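Local coordinates for poly-beta-1,6-N-acetyl-D-glucosamine N-deacetylase (Aggregatibacter actinomycetemcomitans, PDB 4U10), which probably removes N-acetyl groups from the exopolysaccharide poly-beta-1,6-N-acetyl-D-glucosamine, the chain here being its zinc-binding polysaccharide deacetylase domain, at residues Asn44-Val49 with Pro65-Leu71; Leu148-Ala154 with Ala163-Tyr169; Trp103-Val108 with Arg121-Trp127. One frame throughout, in Å; residues are numbered along the deposited sequence.

Contact 1: residues Asn44-Val49 with Pro65-Leu71; sequences NGYNVV and PEKAVVL
Tyr46 and Lys67 meet at the head of a short parallel strand pair. The lysine chain bends at its last two torsions and lays CE over one face of the phenol ring, a CH-pi contact with CE 3.8 Å from the centroid of the Tyr46 ring and displaced toward the rim. Deeper in, three backbone bonds tie the segments: Asn47 N to Lys67 O, Val69 N to Asn47 O, and Val49 N to Val69 O, the last the straightest at 2.9 Å and 164°. This pairs Asn47 with Ala68 and Val48 with Val69. Apolar side chains pack along both faces of this pair: Val69 CG2 lies 3.8 Å from Tyr46 CD1, Val48 CG1 reaches Leu71 CG, and the two methyls of Val49 divide their work, CG1 against Pro65 CG (3.7 Å) and Ala68 CB, CG2 against Val70 CG2. Beyond Val49 a water takes over from direct pairing, donating to Val49 O and accepting from Leu71 N. Tyr46, Val49, Val69 and Leu71 are buried, whereas on the solvent side Glu66 is exposed and turns its carboxylate away. Pro65, partly exposed, still lays CG on Asn47 CB, and Gly45, with a positive phi of 91°, lies in the turn before the strand. The pair forms the two strands of a right-handed beta-alpha-beta unit whose connection contains helix 51-58. Strand 68-75 is also bonded to strand 3-13 and to strand 95-99, while Leu41 of helix 31-42 covers Tyr46, Val48 and Leu71, and Leu263 of helix 256-263 packs on Tyr46 and Val69.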
loop_
_atom_site.group_PDB
_atom_site.type_symbol
_atom_site.label_atom_id
_atom_site.label_comp_id
_atom_site.label_asym_id
_atom_site.label_seq_id
_atom_site.Cartn_x
_atom_site.Cartn_y
_atom_site.Cartn_z
ATOM N N ASN A 44 17.421 7.767 15.831
ATOM C CA ASN A 44 18.593 7.504 14.989
ATOM C C ASN A 44 18.745 8.470 13.821
ATOM O O ASN A 44 19.564 8.256 12.908
ATOM C CB ASN A 44 18.571 6.077 14.537
ATOM C CG ASN A 44 18.653 5.129 15.725
ATOM O OD1 ASN A 44 17.744 5.071 16.577
ATOM N ND2 ASN A 44 19.772 4.473 15.849
ATOM N N GLY A 45 17.989 9.554 13.857
ATOM C CA GLY A 45 18.215 10.647 12.891
ATOM C C GLY A 45 17.422 10.533 11.615
ATOM O O GLY A 45 17.649 11.309 10.660
ATOM N N TYR A 46 16.499 9.562 11.578
ATOM C CA TYR A 46 15.644 9.384 10.411
ATOM C C TYR A 46 14.462 10.286 10.601
ATOM O O TYR A 46 13.850 10.316 11.685
ATOM C CB TYR A 46 15.229 7.901 10.236
ATOM C CG TYR A 46 16.415 7.059 9.855
ATOM C CD1 TYR A 46 16.931 7.103 8.576
ATOM C CD2 TYR A 46 17.087 6.272 10.814
ATOM C CE1 TYR A 46 18.049 6.347 8.214
ATOM C CE2 TYR A 46 18.224 5.528 10.481
ATOM C CZ TYR A 46 18.700 5.563 9.185
ATOM O OH TYR A 46 19.815 4.819 8.837
ATOM N N ASN A 47 14.160 11.048 9.547
ATOM C CA ASN A 47 13.087 12.011 9.531
ATOM C C ASN A 47 11.980 11.437 8.651
ATOM O O ASN A 47 12.160 11.304 7.448
ATOM C CB ASN A 47 13.617 13.303 8.931
ATOM C CG ASN A 47 14.646 13.974 9.855
ATOM O OD1 ASN A 47 15.837 14.164 9.529
ATOM N ND2 ASN A 47 14.198 14.308 10.967
ATOM N N VAL A 48 10.845 11.141 9.258
ATOM C CA VAL A 48 9.598 10.787 8.551
ATOM C C VAL A 48 8.993 11.964 7.834
ATOM O O VAL A 48 8.607 12.972 8.422
ATOM C CB VAL A 48 8.590 10.084 9.476
ATOM C CG1 VAL A 48 7.292 9.744 8.732
ATOM C CG2 VAL A 48 9.228 8.813 10.012
ATOM N N VAL A 49 8.910 11.839 6.536
ATOM C CA VAL A 49 8.365 12.893 5.710
ATOM C C VAL A 49 7.091 12.397 5.019
ATOM O O VAL A 49 6.878 11.210 4.847
ATOM C CB VAL A 49 9.377 13.328 4.640
ATOM C CG1 VAL A 49 10.676 13.800 5.325
ATOM C CG2 VAL A 49 9.600 12.191 3.661
ATOM N N PRO A 65 14.620 16.756 4.508
ATOM C CA PRO A 65 15.644 16.650 5.546
ATOM C C PRO A 65 16.542 15.478 5.262
ATOM O O PRO A 65 16.291 14.711 4.297
ATOM C CB PRO A 65 14.826 16.449 6.832
ATOM C CG PRO A 65 13.573 15.777 6.343
ATOM C CD PRO A 65 13.277 16.435 5.015
ATOM N N GLU A 66 17.592 15.347 6.072
ATOM C CA GLU A 66 18.470 14.177 6.022
ATOM C C GLU A 66 17.695 12.909 6.376
ATOM O O GLU A 66 16.685 12.957 7.091
ATOM C CB GLU A 66 19.681 14.318 6.981
ATOM C CG GLU A 66 20.942 14.899 6.332
ATOM C CD GLU A 66 21.688 13.955 5.374
ATOM O OE1 GLU A 66 21.355 12.741 5.278
ATOM O OE2 GLU A 66 22.626 14.438 4.695
ATOM N N LYS A 67 18.164 11.807 5.832
ATOM C CA LYS A 67 17.704 10.476 6.188
ATOM C C LYS A 67 16.149 10.435 6.164
ATOM O O LYS A 67 15.503 9.984 7.117
ATOM C CB LYS A 67 18.268 10.062 7.560
ATOM C CG LYS A 67 19.763 10.386 7.747
ATOM C CD LYS A 67 20.261 9.951 9.117
ATOM C CE LYS A 67 20.655 8.483 9.136
ATOM N NZ LYS A 67 22.027 8.327 8.561
ATOM N N ALA A 68 15.595 10.939 5.072
ATOM C CA ALA A 68 14.129 11.003 4.883
ATOM C C ALA A 68 13.583 9.581 4.767
ATOM O O ALA A 68 14.219 8.707 4.190
ATOM C CB ALA A 68 13.791 11.821 3.636
ATOM N N VAL A 69 12.404 9.347 5.335
ATOM C CA VAL A 69 11.779 8.049 5.306
ATOM C C VAL A 69 10.277 8.279 5.157
ATOM O O VAL A 69 9.717 9.183 5.770
ATOM C CB VAL A 69 12.011 7.323 6.637
ATOM C CG1 VAL A 69 11.208 6.034 6.691
ATOM C CG2 VAL A 69 13.502 7.085 6.844
ATOM N N VAL A 70 9.635 7.455 4.332
ATOM C CA VAL A 70 8.188 7.469 4.138
ATOM C C VAL A 70 7.623 6.176 4.772
ATOM O O VAL A 70 8.165 5.062 4.591
ATOM C CB VAL A 70 7.785 7.529 2.653
ATOM C CG1 VAL A 70 6.233 7.521 2.457
ATOM C CG2 VAL A 70 8.312 8.784 1.999
ATOM N N LEU A 71 6.499 6.305 5.456
ATOM C CA LEU A 71 5.815 5.153 6.049
ATOM C C LEU A 71 4.612 4.819 5.186
ATOM O O LEU A 71 3.916 5.712 4.832
ATOM C CB LEU A 71 5.280 5.516 7.441
ATOM C CG LEU A 71 6.283 5.951 8.495
ATOM C CD1 LEU A 71 5.590 6.336 9.807
ATOM C CD2 LEU A 71 7.330 4.894 8.739
HETATM O O HOH W 1 5.324 8.880 5.637
#

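Contact 2: residues Leu148-Ala154 with Ala163-Tyr169; sequences LHHGVRA and AVVAPEY. With ZN (zinc ion), chain C.
Ala163 fits its methyl group among three side chains of the facing segment: Val152 CG1 at 3.5 Å from Ala163 CB, Leu148 CD2, and the imidazole of His150, over one face of which the methyl makes a CH-pi contact. Its backbone N gives an almost straight bond to His150 O, 2.9 Å and 171°, lying in the carbonyl plane. The His150 ring is itself fixed, because ND1 donates within the ring plane to Gly151 O at 2.7 Å. Further along, Val152 spreads its two methyls, CG1 to Ala163 and CG2 toward Ala166, while its CB rests on Glu168 CG; a water links Arg153 N to Glu168 OE2. Segment 148-154 supplies the first strand of the antiparallel hairpin 151-153/160-162, which follows closely on a zinc ligand, and segment 163-169 is the loop leaving its second. His149 turns away from the contact and binds zinc through NE2 at 2.1 Å, in a site completed by Asp75, His144 and a water, the Asp-His-His set of polysaccharide deacetylases. At the far end Arg153 runs beside Tyr169, both pointing the same way. Its CB lies 3.6 Å from Tyr169 O, and CG and CD keep beside that same oxygen as the chain extends from CG to NE. NE and CZ then come to Tyr169 CD2, which sits over the centre of one guanidinium face, and NH2 ends 3.6 Å from Tyr169 CE2, with the two planes 62° apart. Its N-H groups are used elsewhere: NE bonds to Asn155 O and NH2 to Pro156 O. The backbones are joined as well, Tyr169 N donating to Arg153 O, and a water bridges Ala154 O and Pro167 O.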
loop_
_atom_site.group_PDB
_atom_site.type_symbol
_atom_site.label_atom_id
_atom_site.label_comp_id
_atom_site.label_asym_id
_atom_site.label_seq_id
_atom_site.Cartn_x
_atom_site.Cartn_y
_atom_site.Cartn_z
ATOM N N LEU A 148 -8.183 -5.980 -7.964
ATOM C CA LEU A 148 -7.106 -6.863 -8.443
ATOM C C LEU A 148 -6.111 -7.285 -7.336
ATOM O O LEU A 148 -4.921 -7.599 -7.598
ATOM C CB LEU A 148 -6.420 -6.215 -9.661
ATOM C CG LEU A 148 -7.247 -6.015 -10.940
ATOM C CD1 LEU A 148 -6.500 -5.148 -11.935
ATOM C CD2 LEU A 148 -7.739 -7.319 -11.588
ATOM N N HIS A 149 -6.624 -7.365 -6.104
ATOM C CA HIS A 149 -5.848 -7.811 -4.975
ATOM C C HIS A 149 -6.258 -9.239 -4.716
ATOM O O HIS A 149 -6.746 -9.569 -3.629
ATOM C CB HIS A 149 -6.184 -6.990 -3.772
ATOM C CG HIS A 149 -5.139 -7.018 -2.716
ATOM N ND1 HIS A 149 -4.864 -8.120 -1.950
ATOM C CD2 HIS A 149 -4.269 -6.063 -2.316
ATOM C CE1 HIS A 149 -3.870 -7.860 -1.135
ATOM N NE2 HIS A 149 -3.527 -6.596 -1.298
ATOM N N HIS A 150 -6.197 -10.045 -5.771
ATOM C CA HIS A 150 -6.587 -11.490 -5.719
ATOM C C HIS A 150 -5.804 -12.198 -6.809
ATOM O O HIS A 150 -5.124 -11.534 -7.613
ATOM C CB HIS A 150 -8.093 -11.705 -5.902
ATOM C CG HIS A 150 -8.630 -11.215 -7.227
ATOM N ND1 HIS A 150 -8.553 -11.946 -8.389
ATOM C CD2 HIS A 150 -9.194 -10.037 -7.576
ATOM C CE1 HIS A 150 -9.099 -11.269 -9.380
ATOM N NE2 HIS A 150 -9.515 -10.115 -8.906
ATOM N N GLY A 151 -5.854 -13.527 -6.821
ATOM C CA GLY A 151 -5.354 -14.312 -7.928
ATOM C C GLY A 151 -6.301 -14.517 -9.095
ATOM O O GLY A 151 -7.524 -14.372 -8.979
ATOM N N VAL A 152 -5.707 -14.838 -10.234
ATOM C CA VAL A 152 -6.424 -15.415 -11.377
ATOM C C VAL A 152 -5.782 -16.748 -11.751
ATOM O O VAL A 152 -4.555 -16.969 -11.574
ATOM C CB VAL A 152 -6.345 -14.514 -12.595
ATOM C CG1 VAL A 152 -7.028 -13.184 -12.322
ATOM C CG2 VAL A 152 -4.892 -14.323 -13.007
ATOM N N ARG A 153 -6.584 -17.647 -12.303
ATOM C CA ARG A 153 -6.005 -18.877 -12.860
ATOM C C ARG A 153 -5.106 -18.467 -14.008
ATOM O O ARG A 153 -5.500 -17.720 -14.902
ATOM C CB ARG A 153 -7.126 -19.790 -13.294
ATOM C CG ARG A 153 -6.660 -21.194 -13.627
ATOM C CD ARG A 153 -7.850 -22.073 -13.965
ATOM N NE ARG A 153 -7.485 -23.204 -14.818
ATOM C CZ ARG A 153 -8.361 -23.870 -15.579
ATOM N NH1 ARG A 153 -9.650 -23.536 -15.609
ATOM N NH2 ARG A 153 -7.950 -24.884 -16.334
ATOM N N ALA A 154 -3.863 -18.896 -13.972
ATOM C CA ALA A 154 -2.874 -18.420 -14.957
ATOM C C ALA A 154 -2.448 -19.484 -16.005
ATOM O O ALA A 154 -1.596 -19.209 -16.877
ATOM C CB ALA A 154 -1.648 -17.966 -14.207
ATOM N N ALA A 163 -3.483 -11.255 -10.036
ATOM C CA ALA A 163 -4.212 -10.770 -11.169
ATOM C C ALA A 163 -3.555 -9.632 -11.949
ATOM O O ALA A 163 -3.770 -9.506 -13.141
ATOM C CB ALA A 163 -5.647 -10.348 -10.729
ATOM N N VAL A 164 -2.802 -8.774 -11.279
ATOM C CA VAL A 164 -2.152 -7.672 -11.931
ATOM C C VAL A 164 -1.127 -8.164 -12.964
ATOM O O VAL A 164 -0.977 -7.529 -13.997
ATOM C CB VAL A 164 -1.471 -6.740 -10.891
ATOM C CG1 VAL A 164 -0.519 -5.744 -11.550
ATOM C CG2 VAL A 164 -2.506 -5.948 -10.149
ATOM N N VAL A 165 -0.471 -9.297 -12.710
ATOM C CA VAL A 165 0.760 -9.612 -13.445
ATOM C C VAL A 165 0.668 -10.806 -14.379
ATOM O O VAL A 165 1.712 -11.206 -14.923
ATOM C CB VAL A 165 1.998 -9.797 -12.534
ATOM C CG1 VAL A 165 2.321 -8.498 -11.816
ATOM C CG2 VAL A 165 1.846 -10.948 -11.544
ATOM N N ALA A 166 -0.544 -11.335 -14.601
ATOM C CA ALA A 166 -0.740 -12.563 -15.396
ATOM C C ALA A 166 -2.009 -12.477 -16.224
ATOM O O ALA A 166 -3.050 -12.224 -15.640
ATOM C CB ALA A 166 -0.860 -13.749 -14.437
ATOM N N PRO A 167 -1.929 -12.653 -17.580
ATOM C CA PRO A 167 -3.147 -12.901 -18.294
ATOM C C PRO A 167 -3.864 -14.119 -17.694
ATOM O O PRO A 167 -3.242 -15.114 -17.353
ATOM C CB PRO A 167 -2.681 -13.188 -19.723
ATOM C CG PRO A 167 -1.277 -12.646 -19.821
ATOM C CD PRO A 167 -0.754 -12.957 -18.434
ATOM N N GLU A 168 -5.166 -13.982 -17.547
ATOM C CA GLU A 168 -6.045 -14.979 -17.085
ATOM C C GLU A 168 -6.356 -16.083 -18.109
ATOM O O GLU A 168 -6.552 -15.826 -19.278
ATOM C CB GLU A 168 -7.336 -14.299 -16.697
ATOM C CG GLU A 168 -8.194 -15.175 -15.829
ATOM C CD GLU A 168 -9.461 -14.484 -15.331
ATOM O OE1 GLU A 168 -9.861 -13.364 -15.785
ATOM O OE2 GLU A 168 -10.007 -15.057 -14.416
ATOM N N TYR A 169 -6.419 -17.292 -17.587
ATOM C CA TYR A 169 -6.840 -18.451 -18.289
ATOM C C TYR A 169 -8.219 -18.823 -17.766
ATOM O O TYR A 169 -8.346 -19.206 -16.633
ATOM C CB TYR A 169 -5.873 -19.597 -18.019
ATOM C CG TYR A 169 -6.177 -20.771 -18.891
ATOM C CD1 TYR A 169 -5.628 -20.869 -20.184
ATOM C CD2 TYR A 169 -7.031 -21.762 -18.462
ATOM C CE1 TYR A 169 -5.935 -21.940 -21.027
ATOM C CE2 TYR A 169 -7.372 -22.836 -19.297
ATOM C CZ TYR A 169 -6.808 -22.916 -20.572
ATOM O OH TYR A 169 -7.093 -23.999 -21.369
HETATM ZN ZN ZN C . -2.093 -5.556 -0.247
HETATM O O HOH W 2 -2.345 -8.667 -8.147
HETATM O O HOH W 3 -9.179 -16.994 -12.906
HETATM O O HOH W 4 -1.073 -16.682 -17.702
HETATM O O HOH W 5 -0.257 -5.905 -0.428
#

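Contact 3: residues Trp103-Val108 with Arg121-Trp127; sequences WLDTPV and RNVFVTW
Arg121 reaches across to the backbone of segment 103-108: CG, anti to the backbone N (chi1 167°), lies near Val108 CA, and the bend at chi2 (73°) turns CD and the guanidinium toward the end of helix 101-104. NE donates to Thr106 O at 2.9 Å, in the guanidinium plane, and NH2 donates at 3.0 Å to Leu104 O, which lies well out of that plane. Trp103 O lies over one guanidinium face. NH1 and NH2 also converge on Val125 O of its own segment, with a weaker bond from NH1 to Phe124 O, so one buried side chain ties four carbonyls, from the end of helix 101-104 and the loop after it and from residues 124-125. The 3-10 turn begins at Arg121 itself, closed by Phe124 N bonding to Arg121 O. The rings of Phe124 and Trp103 meet obliquely, planes at 36°, with Phe124 CE1 3.3 Å from Trp103 CE3; the opposite face of the phenyl is covered by Val123 CG1. This pairing stands beside the zinc site, probably the active site of the deacetylase domain: the Trp103 indole also meets the ring of the zinc ligand His149 and lies near Asp75, making the tryptophan a second-shell neighbour of the metal. Val125 places CG2 3.8 Å from Leu104 CD2, and its backbone is bonded to Gly76. Thr126 is the N-cap of helix 127-135. Trp127, the first residue of that helix, offers a ring face to Leu104, whose CD2 stands 3.7 Å from the centroid of the six-membered ring, close to its normal. At the indole edge NE1 donates to Asp105 OD1, 2.9 Å; the other carboxylate oxygen, OD2, is bonded to Ser194 of helix 177-199.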
loop_
_atom_site.group_PDB
_atom_site.type_symbol
_atom_site.label_atom_id
_atom_site.label_comp_id
_atom_site.label_asym_id
_atom_site.label_seq_id
_atom_site.Cartn_x
_atom_site.Cartn_y
_atom_site.Cartn_z
ATOM N N TRP A 103 -13.150 -3.103 -1.848
ATOM C CA TRP A 103 -13.402 -3.565 -0.485
ATOM C C TRP A 103 -14.126 -2.435 0.274
ATOM O O TRP A 103 -15.209 -2.634 0.831
ATOM C CB TRP A 103 -12.100 -4.027 0.215
ATOM C CG TRP A 103 -11.492 -5.185 -0.393
ATOM C CD1 TRP A 103 -12.056 -5.999 -1.396
ATOM C CD2 TRP A 103 -10.218 -5.754 -0.087
ATOM N NE1 TRP A 103 -11.179 -7.002 -1.702
ATOM C CE2 TRP A 103 -10.048 -6.870 -0.923
ATOM C CE3 TRP A 103 -9.175 -5.398 0.798
ATOM C CZ2 TRP A 103 -8.913 -7.655 -0.878
ATOM C CZ3 TRP A 103 -8.035 -6.178 0.831
ATOM C CH2 TRP A 103 -7.920 -7.294 0.027
ATOM N N LEU A 104 -13.592 -1.229 0.210
ATOM C CA LEU A 104 -14.234 -0.089 0.843
ATOM C C LEU A 104 -15.622 0.206 0.264
ATOM O O LEU A 104 -16.516 0.653 0.967
ATOM C CB LEU A 104 -13.367 1.140 0.762
ATOM C CG LEU A 104 -12.261 1.159 1.857
ATOM C CD1 LEU A 104 -11.484 -0.142 2.006
ATOM C CD2 LEU A 104 -11.324 2.298 1.597
ATOM N N ASP A 105 -15.775 -0.012 -1.041
ATOM C CA ASP A 105 -17.043 0.232 -1.737
ATOM C C ASP A 105 -18.127 -0.833 -1.507
ATOM O O ASP A 105 -19.249 -0.679 -1.963
ATOM C CB ASP A 105 -16.799 0.346 -3.246
ATOM C CG ASP A 105 -16.331 1.709 -3.683
ATOM O OD1 ASP A 105 -16.368 2.660 -2.914
ATOM O OD2 ASP A 105 -15.877 1.821 -4.848
ATOM N N THR A 106 -17.776 -1.930 -0.855
ATOM C CA THR A 106 -18.716 -2.954 -0.490
ATOM C C THR A 106 -19.694 -2.367 0.552
ATOM O O THR A 106 -19.290 -1.795 1.539
ATOM C CB THR A 106 -17.963 -4.221 0.034
ATOM O OG1 THR A 106 -17.032 -4.680 -0.965
ATOM C CG2 THR A 106 -18.921 -5.351 0.366
ATOM N N PRO A 107 -20.987 -2.441 0.283
ATOM C CA PRO A 107 -21.980 -1.987 1.233
ATOM C C PRO A 107 -21.842 -2.674 2.594
ATOM O O PRO A 107 -21.442 -3.822 2.655
ATOM C CB PRO A 107 -23.315 -2.405 0.556
ATOM C CG PRO A 107 -22.987 -2.501 -0.910
ATOM C CD PRO A 107 -21.590 -3.052 -0.931
ATOM N N VAL A 108 -22.205 -1.998 3.679
ATOM C CA VAL A 108 -22.003 -2.576 5.040
ATOM C C VAL A 108 -22.734 -3.911 5.296
ATOM O O VAL A 108 -22.364 -4.643 6.194
ATOM C CB VAL A 108 -22.377 -1.596 6.179
ATOM C CG1 VAL A 108 -21.362 -0.456 6.266
ATOM C CG2 VAL A 108 -23.792 -1.089 6.023
ATOM N N ARG A 121 -17.432 -7.118 6.455
ATOM C CA ARG A 121 -17.083 -5.813 5.910
ATOM C C ARG A 121 -16.145 -5.011 6.885
ATOM O O ARG A 121 -15.324 -4.219 6.426
ATOM C CB ARG A 121 -18.342 -5.047 5.492
ATOM C CG ARG A 121 -18.169 -3.543 5.184
ATOM C CD ARG A 121 -17.443 -3.313 3.862
ATOM N NE ARG A 121 -17.190 -1.894 3.582
ATOM C CZ ARG A 121 -16.272 -1.153 4.195
ATOM N NH1 ARG A 121 -15.476 -1.698 5.103
ATOM N NH2 ARG A 121 -16.102 0.112 3.850
ATOM N N ASN A 122 -16.230 -5.236 8.200
ATOM C CA ASN A 122 -15.410 -4.431 9.147
ATOM C C ASN A 122 -14.089 -4.944 9.458
ATOM O O ASN A 122 -13.386 -4.405 10.300
ATOM C CB ASN A 122 -16.092 -4.224 10.422
ATOM C CG ASN A 122 -17.390 -3.558 10.225
ATOM O OD1 ASN A 122 -17.438 -2.394 9.781
ATOM N ND2 ASN A 122 -18.451 -4.266 10.540
ATOM N N VAL A 123 -13.660 -5.914 8.693
ATOM C CA VAL A 123 -12.253 -6.076 8.574
ATOM C C VAL A 123 -11.624 -4.786 8.005
ATOM O O VAL A 123 -10.457 -4.506 8.337
ATOM C CB VAL A 123 -11.914 -7.302 7.736
ATOM C CG1 VAL A 123 -10.395 -7.411 7.565
ATOM C CG2 VAL A 123 -12.467 -8.540 8.441
ATOM N N PHE A 124 -12.385 -4.011 7.221
ATOM C CA PHE A 124 -11.839 -2.837 6.534
ATOM C C PHE A 124 -12.423 -1.530 6.950
ATOM O O PHE A 124 -13.563 -1.462 7.430
ATOM C CB PHE A 124 -11.960 -3.020 5.016
ATOM C CG PHE A 124 -11.336 -4.296 4.539
ATOM C CD1 PHE A 124 -9.988 -4.419 4.460
ATOM C CD2 PHE A 124 -12.112 -5.434 4.291
ATOM C CE1 PHE A 124 -9.400 -5.629 4.090
ATOM C CE2 PHE A 124 -11.533 -6.642 3.912
ATOM C CZ PHE A 124 -10.186 -6.741 3.811
ATOM N N VAL A 125 -11.670 -0.471 6.718
ATOM C CA VAL A 125 -12.138 0.889 6.997
ATOM C C VAL A 125 -13.425 1.260 6.222
ATOM O O VAL A 125 -13.732 0.649 5.226
ATOM C CB VAL A 125 -11.061 1.988 6.734
ATOM C CG1 VAL A 125 -9.876 1.896 7.702
ATOM C CG2 VAL A 125 -10.590 2.004 5.296
ATOM N N THR A 126 -14.127 2.273 6.702
ATOM C CA THR A 126 -15.193 2.968 5.956
ATOM C C THR A 126 -14.588 4.231 5.322
ATOM O O THR A 126 -13.581 4.728 5.769
ATOM C CB THR A 126 -16.361 3.356 6.895
ATOM O OG1 THR A 126 -15.958 4.355 7.837
ATOM C CG2 THR A 126 -16.890 2.183 7.690
ATOM N N TRP A 127 -15.223 4.771 4.314
ATOM C CA TRP A 127 -14.744 5.995 3.688
ATOM C C TRP A 127 -14.731 7.248 4.577
ATOM O O TRP A 127 -13.897 8.137 4.364
ATOM C CB TRP A 127 -15.557 6.281 2.438
ATOM C CG TRP A 127 -15.263 5.387 1.249
ATOM C CD1 TRP A 127 -16.123 4.513 0.653
ATOM C CD2 TRP A 127 -14.051 5.315 0.520
ATOM N NE1 TRP A 127 -15.543 3.940 -0.417
ATOM C CE2 TRP A 127 -14.251 4.373 -0.518
ATOM C CE3 TRP A 127 -12.787 5.909 0.669
ATOM C CZ2 TRP A 127 -13.249 4.037 -1.442
ATOM C CZ3 TRP A 127 -11.779 5.591 -0.246
ATOM C CH2 TRP A 127 -12.021 4.658 -1.305
#

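In the fold
Contact 1 belongs to the central sheet and lies across the chain's centre from the other two, with centres 36 Å from contact 2 and 32 Å from contact 3. Partly buried, it relies on strand pairing and aliphatic packing. Contacts 2 and 3 consist largely of loops and ends of short elements, approach the zinc site of Asp75, His144 and His149, and touch where Trp103 packs on His149. Contact 3 is mostly buried and rests on two tryptophans at helix ends with Arg121 and Phe124 from the loop between, whereas contact 2 is partly buried, carries a metal ligand and relies on isolated backbone bonds, small side chains and bridging waters. Helix 177-199 packs on both.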